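Local coordinates for ESAT-6/WXG100 secretion system protein (Streptococcus gallolyticus, PDB 7JQE), which is the extracellular region of EsaA, a membrane subunit of the bacterial type VIIb secretion system, and probably serves in the export of toxins across the cell envelope, at residues Thr425-Pro430 / Thr441-Asn446; Gly186-Glu191 / Ser447-Tyr452; Gln232-Leu237 / Thr433-Ile438. One frame throughout, in Å; residues are numbered along the deposited sequence.

Contact 1: residues Thr425-Pro430 / Thr441-Asn446; sequences TLYGEP and TNPSAN. With EDO (1,2-ethanediol), chain M; EDO (1,2-ethanediol), chain H.
Tyr427, the last residue of helix 396-427, meets Pro443 side by side. Its CD2 lies 4.1 Å from Pro443 CG, which sits at the ring edge near the ring plane. A 1,2-ethanediol, probably from the crystallisation liquor, lies beside this pair. Its C1 lies in the ring plane at the edge, and its O1 donates a weak hydrogen bond to Tyr427 OH. Gly428 leaves the helical conformation, and the chain then runs roughly alongside 443-446. Glu429 carries the polar part of the contact. Its chain bends at chi2 (-74°), which turns the carboxylate back onto 444-446. Asn446 ND2 donates to the syn lone pair of Glu429 OE1 over 2.9 Å, with the acceptor 26° out of the amide plane. The carboxylate and amide planes stand 78° apart. OE2 faces Ser444 OG and the backbone N of Asn446 and is modelled as accepting from both, but its exact place is doubtful. Pro430 follows and crosses Asn446 at about a right angle, its CD 3.6 Å from Asn446 CB. The carboxylate thus ties the turn after the long helix to the residues leading into helix 448-451. The amide N-H at OE1 would be expected to stabilise its negative charge, as would further donors at OE2 if that atom is rightly placed.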
loop_
_atom_site.group_PDB
_atom_site.type_symbol
_atom_site.label_atom_id
_atom_site.label_comp_id
_atom_site.label_asym_id
_atom_site.label_seq_id
_atom_site.Cartn_x
_atom_site.Cartn_y
_atom_site.Cartn_z
ATOM N N THR A 425 0.600 4.544 2.710
ATOM C CA THR A 425 2.029 4.565 2.423
ATOM C C THR A 425 2.467 5.871 1.775
ATOM O O THR A 425 3.635 6.257 1.892
ATOM C CB THR A 425 2.395 3.393 1.511
ATOM O OG1 THR A 425 1.936 2.169 2.098
ATOM C CG2 THR A 425 3.899 3.319 1.310
ATOM N N LEU A 426 1.555 6.556 1.087
ATOM C CA LEU A 426 1.875 7.803 0.411
ATOM C C LEU A 426 1.672 9.023 1.301
ATOM O O LEU A 426 2.437 9.987 1.204
ATOM C CB LEU A 426 1.027 7.947 -0.856
ATOM C CG LEU A 426 1.326 6.947 -1.978
ATOM C CD1 LEU A 426 0.333 7.093 -3.124
ATOM C CD2 LEU A 426 2.754 7.113 -2.482
ATOM N N TYR A 427 0.661 9.011 2.172
ATOM C CA TYR A 427 0.316 10.199 2.938
ATOM C C TYR A 427 0.589 10.087 4.430
ATOM O O TYR A 427 0.422 11.080 5.147
ATOM C CB TYR A 427 -1.159 10.558 2.711
ATOM C CG TYR A 427 -1.412 11.006 1.293
ATOM C CD1 TYR A 427 -1.718 10.085 0.303
ATOM C CD2 TYR A 427 -1.303 12.346 0.936
ATOM C CE1 TYR A 427 -1.939 10.483 -1.001
ATOM C CE2 TYR A 427 -1.520 12.756 -0.367
ATOM C CZ TYR A 427 -1.835 11.820 -1.331
ATOM O OH TYR A 427 -2.052 12.216 -2.630
ATOM N N GLY A 428 1.018 8.928 4.914
ATOM C CA GLY A 428 1.371 8.786 6.309
ATOM C C GLY A 428 2.829 9.110 6.588
ATOM O O GLY A 428 3.722 8.848 5.776
ATOM N N GLU A 429 3.066 9.695 7.752
ATOM C CA GLU A 429 4.422 9.740 8.265
ATOM C C GLU A 429 5.006 8.332 8.219
ATOM O O GLU A 429 4.275 7.356 8.428
ATOM C CB GLU A 429 4.436 10.284 9.698
ATOM C CG GLU A 429 4.219 11.789 9.786
ATOM C CD GLU A 429 5.444 12.562 9.349
ATOM O OE1 GLU A 429 6.531 12.326 9.923
ATOM O OE2 GLU A 429 5.323 13.396 8.427
ATOM N N PRO A 430 6.291 8.177 7.929
ATOM C CA PRO A 430 6.843 6.828 7.773
ATOM C C PRO A 430 6.522 5.957 8.977
ATOM O O PRO A 430 6.821 6.312 10.118
ATOM C CB PRO A 430 8.347 7.079 7.637
ATOM C CG PRO A 430 8.444 8.481 7.112
ATOM C CD PRO A 430 7.310 9.222 7.750
ATOM N N THR A 441 -5.142 16.464 2.434
ATOM C CA THR A 441 -5.069 17.757 1.759
ATOM C C THR A 441 -3.745 18.460 2.039
ATOM O O THR A 441 -3.195 19.132 1.160
ATOM C CB THR A 441 -6.242 18.646 2.178
ATOM O OG1 THR A 441 -6.335 18.680 3.608
ATOM C CG2 THR A 441 -7.546 18.121 1.599
ATOM N N ASN A 442 -3.220 18.318 3.260
ATOM C CA ASN A 442 -1.957 18.924 3.676
ATOM C C ASN A 442 -1.024 17.818 4.158
ATOM O O ASN A 442 -0.908 17.571 5.369
ATOM C CB ASN A 442 -2.182 19.975 4.760
ATOM C CG ASN A 442 -2.975 21.166 4.253
ATOM O OD1 ASN A 442 -4.041 21.485 4.778
ATOM N ND2 ASN A 442 -2.457 21.828 3.222
ATOM N N PRO A 443 -0.337 17.139 3.239
ATOM C CA PRO A 443 0.538 16.025 3.632
ATOM C C PRO A 443 1.554 16.447 4.686
ATOM O O PRO A 443 1.969 17.606 4.749
ATOM C CB PRO A 443 1.230 15.637 2.318
ATOM C CG PRO A 443 0.325 16.144 1.239
ATOM C CD PRO A 443 -0.310 17.389 1.787
ATOM N N SER A 444 1.962 15.485 5.509
ATOM C CA SER A 444 2.951 15.746 6.542
ATOM C C SER A 444 4.359 15.786 5.945
ATOM O O SER A 444 4.623 15.250 4.864
ATOM C CB SER A 444 2.871 14.692 7.643
ATOM O OG SER A 444 3.207 13.415 7.137
ATOM N N ALA A 445 5.276 16.416 6.688
ATOM C CA ALA A 445 6.582 16.775 6.135
ATOM C C ALA A 445 7.329 15.563 5.588
ATOM O O ALA A 445 7.953 15.644 4.524
ATOM C CB ALA A 445 7.425 17.477 7.198
ATOM N N ASN A 446 7.284 14.434 6.297
ATOM C CA ASN A 446 8.041 13.247 5.913
ATOM C C ASN A 446 7.246 12.274 5.048
ATOM O O ASN A 446 7.779 11.222 4.672
ATOM C CB ASN A 446 8.554 12.532 7.163
ATOM C CG ASN A 446 9.379 13.446 8.050
ATOM O OD1 ASN A 446 10.572 13.648 7.815
ATOM N ND2 ASN A 446 8.743 14.019 9.066
HETATM C C1 EDO M . -1.892 15.323 -2.905
HETATM O O1 EDO M . -0.601 14.865 -3.332
HETATM C C2 EDO M . -1.763 16.078 -1.586
HETATM O O2 EDO M . -3.032 16.615 -1.193
HETATM C C1 EDO H . 3.654 2.697 6.157
HETATM O O1 EDO H . 4.556 2.888 7.251
HETATM C C2 EDO H . 2.645 3.841 6.150
HETATM O O2 EDO H . 3.323 5.105 6.144
#

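Contact 2: residues Gly186-Glu191 / Ser447-Tyr452; sequences GTLPSE and SVANMY
Tyr452 and Leu188 bury the most area in this contact, and Pro189 joins them by lying on the tyrosine ring. Pro189 CD sits over one face of the Tyr452 ring, 3.5 Å from its centroid and 16° off the normal, a CH-pi contact. It is offset toward the rim. Pro189 CG reaches further out, to 3.5 Å from Tyr452 OH. The hydroxyl itself hydrogen-bonds Asn446 O of the second subunit, so the ring is held by its polar end as well as by its face. Leu188 comes to the tyrosine at about a right angle, with CD1 3.9 Å from Tyr452 CD2. Helix 448-451 is a short helical turn with Ser447 as its N-cap, where Ser447 OG accepts a weak bond from Asn450 N. The loop that precedes helix 191-200 packs against this turn and the tyrosine that follows it. Leu188 straddles the two parts: chi1 of -172° sets CG opposite the backbone N, and the branches then divide. CD1 goes to the tyrosine, while Leu188 CD2 goes to the helical turn, 4.1 Å from Ala449 CB. At Gly186 the backbones approach closely. Gly186 CA makes a CA-H...O contact of 3.2 Å with Tyr452 O, nearly straight at 162°.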
loop_
_atom_site.group_PDB
_atom_site.type_symbol
_atom_site.label_atom_id
_atom_site.label_comp_id
_atom_site.label_asym_id
_atom_site.label_seq_id
_atom_site.Cartn_x
_atom_site.Cartn_y
_atom_site.Cartn_z
ATOM N N GLY A 186 9.702 18.544 -4.934
ATOM C CA GLY A 186 9.365 17.492 -5.863
ATOM C C GLY A 186 7.912 17.552 -6.307
ATOM O O GLY A 186 7.115 18.373 -5.859
ATOM N N THR A 187 7.581 16.643 -7.223
ATOM C CA THR A 187 6.222 16.493 -7.730
ATOM C C THR A 187 5.853 15.017 -7.718
ATOM O O THR A 187 6.468 14.217 -8.430
ATOM C CB THR A 187 6.092 17.064 -9.144
ATOM O OG1 THR A 187 6.221 18.490 -9.099
ATOM C CG2 THR A 187 4.742 16.700 -9.745
ATOM N N LEU A 188 4.858 14.660 -6.916
ATOM C CA LEU A 188 4.386 13.275 -6.884
ATOM C C LEU A 188 3.736 12.930 -8.217
ATOM O O LEU A 188 2.784 13.608 -8.622
ATOM C CB LEU A 188 3.392 13.072 -5.740
ATOM C CG LEU A 188 2.940 11.639 -5.435
ATOM C CD1 LEU A 188 4.103 10.783 -4.928
ATOM C CD2 LEU A 188 1.798 11.638 -4.430
ATOM N N PRO A 189 4.206 11.910 -8.931
ATOM C CA PRO A 189 3.551 11.541 -10.191
ATOM C C PRO A 189 2.072 11.256 -9.969
ATOM O O PRO A 189 1.676 10.663 -8.962
ATOM C CB PRO A 189 4.306 10.281 -10.635
ATOM C CG PRO A 189 5.596 10.320 -9.890
ATOM C CD PRO A 189 5.289 10.979 -8.580
ATOM N N SER A 190 1.252 11.686 -10.928
ATOM C CA SER A 190 -0.193 11.545 -10.810
ATOM C C SER A 190 -0.672 10.107 -10.979
ATOM O O SER A 190 -1.849 9.834 -10.723
ATOM C CB SER A 190 -0.878 12.435 -11.842
ATOM O OG SER A 190 -0.654 11.930 -13.145
ATOM N N GLU A 191 0.202 9.190 -11.403
ATOM C CA GLU A 191 -0.222 7.813 -11.628
ATOM C C GLU A 191 -0.638 7.126 -10.334
ATOM O O GLU A 191 -1.466 6.208 -10.362
ATOM C CB GLU A 191 0.892 7.015 -12.307
ATOM C CG GLU A 191 0.965 7.207 -13.808
ATOM C CD GLU A 191 1.837 8.385 -14.205
ATOM O OE1 GLU A 191 2.319 9.110 -13.304
ATOM O OE2 GLU A 191 2.049 8.578 -15.422
ATOM N N SER A 447 6.004 12.600 4.710
ATOM C CA SER A 447 5.202 11.709 3.888
ATOM C C SER A 447 5.836 11.539 2.515
ATOM O O SER A 447 6.534 12.420 2.014
ATOM C CB SER A 447 3.789 12.263 3.736
ATOM O OG SER A 447 3.774 13.340 2.817
ATOM N N VAL A 448 5.573 10.388 1.895
ATOM C CA VAL A 448 6.035 10.182 0.526
ATOM C C VAL A 448 5.452 11.239 -0.400
ATOM O O VAL A 448 6.124 11.701 -1.330
ATOM C CB VAL A 448 5.692 8.759 0.051
ATOM C CG1 VAL A 448 5.969 8.614 -1.440
ATOM C CG2 VAL A 448 6.488 7.728 0.861
ATOM N N ALA A 449 4.206 11.656 -0.156
ATOM C CA ALA A 449 3.591 12.653 -1.024
ATOM C C ALA A 449 4.381 13.949 -1.024
ATOM O O ALA A 449 4.372 14.685 -2.017
ATOM C CB ALA A 449 2.151 12.923 -0.593
ATOM N N ASN A 450 5.066 14.249 0.076
ATOM C CA ASN A 450 5.781 15.506 0.207
ATOM C C ASN A 450 7.270 15.391 -0.076
ATOM O O ASN A 450 7.898 16.411 -0.361
ATOM C CB ASN A 450 5.581 16.082 1.613
ATOM C CG ASN A 450 6.349 17.371 1.825
ATOM O OD1 ASN A 450 6.034 18.395 1.225
ATOM N ND2 ASN A 450 7.360 17.326 2.687
HETATM N N MSE A 451 7.834 14.183 -0.026
HETATM C CA MSE A 451 9.273 13.964 -0.143
HETATM C C MSE A 451 9.719 13.342 -1.469
HETATM O O MSE A 451 10.917 13.192 -1.715
HETATM C CB MSE A 451 9.755 13.080 1.011
HETATM C CG MSE A 451 9.745 13.777 2.362
HETATM SE SE MSE A 451 11.033 15.249 2.360
HETATM C CE MSE A 451 10.798 15.939 4.172
ATOM N N TYR A 452 8.770 12.985 -2.328
ATOM C CA TYR A 452 9.116 12.421 -3.630
ATOM C C TYR A 452 9.896 13.436 -4.462
ATOM O O TYR A 452 9.392 14.517 -4.773
ATOM C CB TYR A 452 7.847 11.995 -4.360
ATOM C CG TYR A 452 8.070 11.167 -5.610
ATOM C CD1 TYR A 452 8.490 11.761 -6.796
ATOM C CD2 TYR A 452 7.833 9.792 -5.609
ATOM C CE1 TYR A 452 8.686 11.008 -7.943
ATOM C CE2 TYR A 452 8.024 9.032 -6.751
ATOM C CZ TYR A 452 8.446 9.643 -7.914
ATOM O OH TYR A 452 8.636 8.884 -9.048
#

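Contact 3: residues Gln232-Leu237 / Thr433-Ile438; sequences QSKLAL and TDLSQI. With EDO (1,2-ethanediol), chain F.
Leu435 and Leu237 come together through different first torsions. In Leu435, chi1 of -58° places CG opposite the carbonyl carbon, and CD1 extends to the helix. In Leu237, chi1 of 173° swings CG opposite the backbone N. The two leucines then cross at about a right angle, with Leu237 CD2 4.1 Å from Leu435 CD1. The same Leu435 CD1 rests 3.9 Å from Lys234 CG, so one methyl touches residues from successive turns of the helix. The other branch of Leu237 serves Ile438, with Leu237 CD1 4.4 Å from Ile438 CB. This is a loop laid on a helix: helix 225-244 receives the short 3-10 turn 435-437, which lies between helices 396-427 and 448-451. Asp434 stands at the start of that turn. Its OD1 accepts from Ser436 OG over 2.6 Å, from above the carboxylate plane, and more weakly from Ser436 N. Lys234 runs extended past the leucine, offering its aliphatic part here and its charge elsewhere. Its NZ forms a salt bridge with Asp417 of helix 396-427. It also donates to a 1,2-ethanediol, 3.0 Å from NZ to O2, and that molecule is bonded in turn to Ser414 and Thr418 of the second subunit.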
loop_
_atom_site.group_PDB
_atom_site.type_symbol
_atom_site.label_atom_id
_atom_site.label_comp_id
_atom_site.label_asym_id
_atom_site.label_seq_id
_atom_site.Cartn_x
_atom_site.Cartn_y
_atom_site.Cartn_z
ATOM N N GLN A 232 -13.230 -0.584 9.574
ATOM C CA GLN A 232 -13.886 0.703 9.766
ATOM C C GLN A 232 -12.883 1.851 9.746
ATOM O O GLN A 232 -13.214 2.948 9.282
ATOM C CB GLN A 232 -14.676 0.692 11.072
ATOM C CG GLN A 232 -15.936 -0.155 11.004
ATOM C CD GLN A 232 -16.546 -0.413 12.366
ATOM O OE1 GLN A 232 -15.919 -0.168 13.397
ATOM N NE2 GLN A 232 -17.774 -0.915 12.377
ATOM N N SER A 233 -11.660 1.621 10.240
ATOM C CA SER A 233 -10.612 2.636 10.139
ATOM C C SER A 233 -10.177 2.830 8.694
ATOM O O SER A 233 -10.055 3.965 8.218
ATOM C CB SER A 233 -9.410 2.253 11.002
ATOM O OG SER A 233 -9.735 2.307 12.377
ATOM N N LYS A 234 -9.928 1.728 7.982
ATOM C CA LYS A 234 -9.543 1.833 6.580
ATOM C C LYS A 234 -10.630 2.509 5.760
ATOM O O LYS A 234 -10.336 3.330 4.883
ATOM C CB LYS A 234 -9.221 0.449 6.027
ATOM C CG LYS A 234 -8.206 -0.281 6.871
ATOM C CD LYS A 234 -7.829 -1.618 6.284
ATOM C CE LYS A 234 -6.778 -2.292 7.143
ATOM N NZ LYS A 234 -6.412 -3.637 6.626
ATOM N N LEU A 235 -11.896 2.187 6.036
ATOM C CA LEU A 235 -12.987 2.854 5.331
ATOM C C LEU A 235 -13.017 4.339 5.651
ATOM O O LEU A 235 -13.313 5.164 4.778
ATOM C CB LEU A 235 -14.325 2.207 5.687
ATOM C CG LEU A 235 -14.580 0.862 5.024
ATOM C CD1 LEU A 235 -15.744 0.151 5.702
ATOM C CD2 LEU A 235 -14.854 1.088 3.544
ATOM N N ALA A 236 -12.731 4.699 6.904
ATOM C CA ALA A 236 -12.677 6.112 7.263
ATOM C C ALA A 236 -11.599 6.833 6.466
ATOM O O ALA A 236 -11.803 7.968 6.017
ATOM C CB ALA A 236 -12.436 6.268 8.765
ATOM N N LEU A 237 -10.455 6.173 6.258
ATOM C CA LEU A 237 -9.362 6.783 5.509
ATOM C C LEU A 237 -9.724 6.948 4.039
ATOM O O LEU A 237 -9.468 8.004 3.445
ATOM C CB LEU A 237 -8.093 5.943 5.663
ATOM C CG LEU A 237 -6.879 6.337 4.816
ATOM C CD1 LEU A 237 -6.465 7.775 5.091
ATOM C CD2 LEU A 237 -5.711 5.382 5.054
ATOM N N THR A 433 0.706 3.824 11.800
ATOM C CA THR A 433 -0.368 2.835 11.785
ATOM C C THR A 433 -1.712 3.369 12.259
ATOM O O THR A 433 -2.728 2.712 12.021
ATOM C CB THR A 433 -0.004 1.613 12.645
ATOM O OG1 THR A 433 0.315 2.038 13.976
ATOM C CG2 THR A 433 1.181 0.866 12.047
ATOM N N ASP A 434 -1.748 4.527 12.918
ATOM C CA ASP A 434 -3.006 5.133 13.359
ATOM C C ASP A 434 -3.583 5.938 12.199
ATOM O O ASP A 434 -3.288 7.121 12.020
ATOM C CB ASP A 434 -2.784 5.999 14.593
ATOM C CG ASP A 434 -4.075 6.563 15.146
ATOM O OD1 ASP A 434 -5.148 6.275 14.573
ATOM O OD2 ASP A 434 -4.015 7.293 16.155
ATOM N N LEU A 435 -4.439 5.283 11.409
ATOM C CA LEU A 435 -4.916 5.870 10.162
ATOM C C LEU A 435 -5.689 7.163 10.383
ATOM O O LEU A 435 -5.743 8.003 9.478
ATOM C CB LEU A 435 -5.782 4.854 9.410
ATOM C CG LEU A 435 -5.084 3.528 9.082
ATOM C CD1 LEU A 435 -5.952 2.675 8.163
ATOM C CD2 LEU A 435 -3.724 3.793 8.455
ATOM N N SER A 436 -6.277 7.358 11.566
ATOM C CA SER A 436 -7.025 8.589 11.803
ATOM C C SER A 436 -6.134 9.825 11.763
ATOM O O SER A 436 -6.639 10.929 11.530
ATOM C CB SER A 436 -7.760 8.515 13.144
ATOM O OG SER A 436 -6.894 8.106 14.187
ATOM N N GLN A 437 -4.827 9.667 11.976
ATOM C CA GLN A 437 -3.907 10.796 12.034
ATOM C C GLN A 437 -3.390 11.223 10.669
ATOM O O GLN A 437 -2.706 12.246 10.579
ATOM C CB GLN A 437 -2.711 10.455 12.932
ATOM C CG GLN A 437 -3.093 10.121 14.359
ATOM C CD GLN A 437 -3.888 11.234 15.009
ATOM O OE1 GLN A 437 -3.354 12.305 15.300
ATOM N NE2 GLN A 437 -5.175 10.993 15.227
ATOM N N ILE A 438 -3.693 10.475 9.613
ATOM C CA ILE A 438 -3.132 10.745 8.294
ATOM C C ILE A 438 -3.937 11.852 7.626
ATOM O O ILE A 438 -5.159 11.748 7.484
ATOM C CB ILE A 438 -3.112 9.472 7.436
ATOM C CG1 ILE A 438 -2.268 8.397 8.130
ATOM C CG2 ILE A 438 -2.586 9.774 6.040
ATOM C CD1 ILE A 438 -2.056 7.153 7.311
HETATM C C1 EDO F . -4.940 -5.437 9.803
HETATM O O1 EDO F . -5.176 -4.024 9.791
HETATM C C2 EDO F . -3.801 -5.783 8.850
HETATM O O2 EDO F . -4.159 -5.399 7.516
#

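In the fold
All three contacts are partly buried and within reach of the second subunit. Contact 3 has no exposed residue among those that touch and lies nearest the centre of the chain, about 7 Å between centres. Contact 2 lies farthest out, about 15 Å, with two exposed residues. Contacts 1 and 3 share the connection after helix 396-427 and meet where Ile438 packs on Tyr427. Contacts 1 and 2 adjoin at helix 448-451, where Leu426 O and Ala449 N probably form a hydrogen bond. Contact 1 closes a local loop and is largely polar. Contacts 2 and 3 join distant parts of the chain through apolar groups: a proline over a tyrosine face in contact 2, aliphatic branches in contact 3.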